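Local coordinates for anti-sigma-I factor RsgI3 (Clostridium thermocellum, PDB 6QE7), which probably restrains the sigma factor SigI3 until its extracellular tandem PA14 domains, the part in this chain, bind pectin or related plant cell-wall polysaccharides, at residues A[209-214]-A[241-246]. Sequence-based numbering, arbitrary orientation.
Sequences EYTFHT and ENSGKI
Y210, F212 and T214 form hydrogen-bonded pairs with I246, G244 and N242 on neighbouring antiparallel strands, each couple joined by two N-H...O=C bonds; the segment axes run at 162°. Of these six bonds, F212 N to G244 O (2.9 Å) meets its carbonyl almost head-on, at 174°. Between them, T211 faces K245 and H213 faces S243 as non-hydrogen-bonded pairs, where CA-H groups lean on the same carbonyls, as K245 CA does on Y210 O (3.1 Å).

The face carrying Y210, F212 and I246 is largely apolar and turns polar at T214 and N242. CG2 of I246 meets CE1 at the edge of the F212 ring (3.8 Å), and I224 of strand 219-224 touches both side chains, so this face packs against the second sheet of the PA14 beta-sandwich. T214 packs on V220 and V222 of that strand, while chi1 of 60° turns its OG1 toward N242, 3.5 Å from CB; a water near both OG1 and N242 OD1 probably bridges them, and OD1 also bonds N232.

On the other face, the methyl CG2 of T211 lies over one face of the H213 imidazole, toward its rim, and reaches S243 CB (3.8 Å). H213 ND1 holds a water in the ring plane (3.0 Å), while NE2 bonds S274 of the adjoining strand. The E209 carboxylate lies against the aliphatic part of K245, OE2 3.6 Å from CB; OE1 is 5.3 Å from NZ, too far for a salt bridge, though attraction may contribute. Backbone bonding thus fixes the register, with a mainly apolar face toward the second sheet, polar at its T214/N242 end, and a mostly polar face on the other side.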
ATOM      1  N   GLU A 209     -16.929   8.745   1.855  1.00 35.33           N
ATOM      2  CA  GLU A 209     -16.877   8.902   3.316  1.00 37.74           C
ATOM      3  C   GLU A 209     -17.218   7.531   3.880  1.00 34.74           C
ATOM      4  O   GLU A 209     -18.274   6.999   3.555  1.00 36.20           O
ATOM      5  CB  GLU A 209     -17.757  10.045   3.827  1.00 33.98           C
ATOM      6  CG  GLU A 209     -17.620  10.218   5.327  1.00 33.06           C
ATOM      7  CD  GLU A 209     -18.345  11.418   5.928  1.00 41.07           C
ATOM      8  OE1 GLU A 209     -19.604  11.566   5.814  1.00 44.44           O
ATOM      9  OE2 GLU A 209     -17.636  12.192   6.573  1.00 56.15           O
ATOM     10  N   TYR A 210     -16.289   6.943   4.632  1.00 30.17           N
ATOM     11  CA  TYR A 210     -16.590   5.669   5.301  1.00 29.57           C
ATOM     12  C   TYR A 210     -17.081   5.984   6.696  1.00 29.74           C
ATOM     13  O   TYR A 210     -16.685   7.042   7.303  1.00 36.76           O
ATOM     14  CB  TYR A 210     -15.365   4.738   5.268  1.00 31.85           C
ATOM     15  CG  TYR A 210     -15.301   3.885   4.036  1.00 30.89           C
ATOM     16  CD1 TYR A 210     -14.982   4.418   2.785  1.00 33.39           C
ATOM     17  CD2 TYR A 210     -15.629   2.561   4.097  1.00 33.33           C
ATOM     18  CE1 TYR A 210     -15.025   3.645   1.635  1.00 32.80           C
ATOM     19  CE2 TYR A 210     -15.620   1.771   2.972  1.00 33.61           C
ATOM     20  CZ  TYR A 210     -15.329   2.309   1.729  1.00 34.83           C
ATOM     21  OH  TYR A 210     -15.336   1.481   0.629  1.00 30.86           O
ATOM     22  N   THR A 211     -17.769   5.010   7.252  1.00 31.63           N
ATOM     23  CA  THR A 211     -18.164   4.976   8.672  1.00 37.04           C
ATOM     24  C   THR A 211     -17.650   3.669   9.232  1.00 35.89           C
ATOM     25  O   THR A 211     -17.960   2.606   8.656  1.00 33.35           O
ATOM     26  CB  THR A 211     -19.677   5.070   8.887  1.00 38.24           C
ATOM     27  OG1 THR A 211     -20.135   6.248   8.249  1.00 34.39           O
ATOM     28  CG2 THR A 211     -20.078   5.152  10.348  1.00 34.51           C
ATOM     29  N   PHE A 212     -16.845   3.756  10.272  1.00 31.39           N
ATOM     30  CA  PHE A 212     -16.424   2.548  11.025  1.00 31.78           C
ATOM     31  C   PHE A 212     -17.342   2.467  12.229  1.00 34.75           C
ATOM     32  O   PHE A 212     -17.784   3.504  12.731  1.00 34.44           O
ATOM     33  CB  PHE A 212     -14.935   2.558  11.372  1.00 33.25           C
ATOM     34  CG  PHE A 212     -14.080   2.462  10.138  1.00 33.21           C
ATOM     35  CD1 PHE A 212     -13.843   3.591   9.372  1.00 31.99           C
ATOM     36  CD2 PHE A 212     -13.595   1.248   9.701  1.00 32.74           C
ATOM     37  CE1 PHE A 212     -13.153   3.500   8.169  1.00 33.18           C
ATOM     38  CE2 PHE A 212     -12.871   1.171   8.527  1.00 39.31           C
ATOM     39  CZ  PHE A 212     -12.657   2.300   7.761  1.00 34.44           C
ATOM     40  N   HIS A 213     -17.674   1.243  12.593  1.00 36.77           N
ATOM     41  CA  HIS A 213     -18.642   0.901  13.653  1.00 35.47           C
ATOM     42  C   HIS A 213     -17.942  -0.094  14.562  1.00 38.25           C
ATOM     43  O   HIS A 213     -17.234  -0.964  14.013  1.00 33.81           O
ATOM     44  CB  HIS A 213     -19.890   0.280  13.079  1.00 31.86           C
ATOM     45  CG  HIS A 213     -20.515   0.987  11.941  1.00 38.04           C
ATOM     46  ND1 HIS A 213     -21.631   1.784  12.096  1.00 42.60           N
ATOM     47  CD2 HIS A 213     -20.243   0.937  10.603  1.00 37.40           C
ATOM     48  CE1 HIS A 213     -22.009   2.230  10.908  1.00 40.68           C
ATOM     49  NE2 HIS A 213     -21.177   1.686   9.969  1.00 33.98           N
ATOM     50  N   THR A 214     -18.001   0.130  15.881  1.00 40.89           N
ATOM     51  CA  THR A 214     -17.607  -0.892  16.881  1.00 35.26           C
ATOM     52  C   THR A 214     -18.856  -1.313  17.644  1.00 35.74           C
ATOM     53  O   THR A 214     -19.742  -0.493  17.953  1.00 33.73           O
ATOM     54  CB  THR A 214     -16.460  -0.463  17.791  1.00 36.12           C
ATOM     55  OG1 THR A 214     -16.973   0.684  18.435  1.00 38.21           O
ATOM     56  CG2 THR A 214     -15.161  -0.174  17.068  1.00 39.71           C
ATOM     57  N   GLU A 241     -22.463   0.323  20.953  1.00 45.87           N
ATOM     58  CA  GLU A 241     -22.215   0.723  19.532  1.00 47.82           C
ATOM     59  C   GLU A 241     -21.614   2.117  19.505  1.00 45.94           C
ATOM     60  O   GLU A 241     -22.122   2.988  20.202  1.00 39.49           O
ATOM     61  CB  GLU A 241     -23.515   0.629  18.755  1.00 48.24           C
ATOM     62  CG  GLU A 241     -23.936  -0.835  18.653  1.00 53.76           C
ATOM     63  CD  GLU A 241     -25.423  -1.065  18.473  1.00 70.56           C
ATOM     64  OE1 GLU A 241     -25.991  -0.313  17.669  1.00 64.73           O
ATOM     65  OE2 GLU A 241     -26.013  -1.983  19.143  1.00 72.48           O
ATOM     66  N   ASN A 242     -20.507   2.245  18.783  1.00 43.54           N
ATOM     67  CA  ASN A 242     -19.860   3.528  18.461  1.00 41.73           C
ATOM     68  C   ASN A 242     -19.685   3.566  16.956  1.00 44.61           C
ATOM     69  O   ASN A 242     -19.621   2.487  16.380  1.00 35.89           O
ATOM     70  CB  ASN A 242     -18.540   3.680  19.216  1.00 36.08           C
ATOM     71  CG  ASN A 242     -18.834   3.781  20.694  1.00 48.21           C
ATOM     72  OD1 ASN A 242     -19.005   2.750  21.346  1.00 46.79           O
ATOM     73  ND2 ASN A 242     -19.115   4.999  21.143  1.00 40.82           N
ATOM     74  N   SER A 243     -19.627   4.773  16.405  1.00 38.92           N
ATOM     75  CA  SER A 243     -19.320   5.028  14.981  1.00 39.38           C
ATOM     76  C   SER A 243     -18.521   6.313  14.853  1.00 38.32           C
ATOM     77  O   SER A 243     -18.526   7.204  15.778  1.00 32.67           O
ATOM     78  CB  SER A 243     -20.531   4.977  14.105  1.00 37.54           C
ATOM     79  OG  SER A 243     -21.274   6.178  14.139  1.00 43.28           O
ATOM     80  N   GLY A 244     -17.772   6.370  13.768  1.00 41.91           N
ATOM     81  CA  GLY A 244     -17.024   7.579  13.409  1.00 35.99           C
ATOM     82  C   GLY A 244     -16.735   7.544  11.931  1.00 36.66           C
ATOM     83  O   GLY A 244     -16.811   6.452  11.357  1.00 38.16           O
ATOM     84  N   LYS A 245     -16.488   8.699  11.330  1.00 37.94           N
ATOM     85  CA  LYS A 245     -16.460   8.856   9.862  1.00 35.14           C
ATOM     86  C   LYS A 245     -15.079   9.242   9.415  1.00 36.59           C
ATOM     87  O   LYS A 245     -14.401   9.939  10.183  1.00 36.77           O
ATOM     88  CB  LYS A 245     -17.424   9.971   9.456  1.00 43.82           C
ATOM     89  CG  LYS A 245     -18.888   9.597   9.601  1.00 47.21           C
ATOM     90  CD  LYS A 245     -19.791  10.802   9.549  1.00 62.11           C
ATOM     91  CE  LYS A 245     -21.196  10.490   9.085  1.00 72.25           C
ATOM     92  NZ  LYS A 245     -22.053   9.977  10.184  1.00 86.57           N
ATOM     93  N   ILE A 246     -14.684   8.841   8.208  1.00 34.10           N
ATOM     94  CA  ILE A 246     -13.455   9.391   7.578  1.00 35.46           C
ATOM     95  C   ILE A 246     -13.604   9.243   6.057  1.00 36.83           C
ATOM     96  O   ILE A 246     -14.140   8.245   5.643  1.00 30.41           O
ATOM     97  CB  ILE A 246     -12.196   8.700   8.106  1.00 34.15           C
ATOM     98  CG1 ILE A 246     -10.918   9.329   7.518  1.00 33.21           C
ATOM     99  CG2 ILE A 246     -12.275   7.206   7.860  1.00 37.73           C
ATOM    100  CD1 ILE A 246      -9.670   9.093   8.332  1.00 34.45           C
TER
HETATM  101  O   HOH W   1     -22.694   2.191  14.847  1.00 43.88           O
HETATM  102  O   HOH W   2     -18.334   0.041  20.708  1.00 38.62           O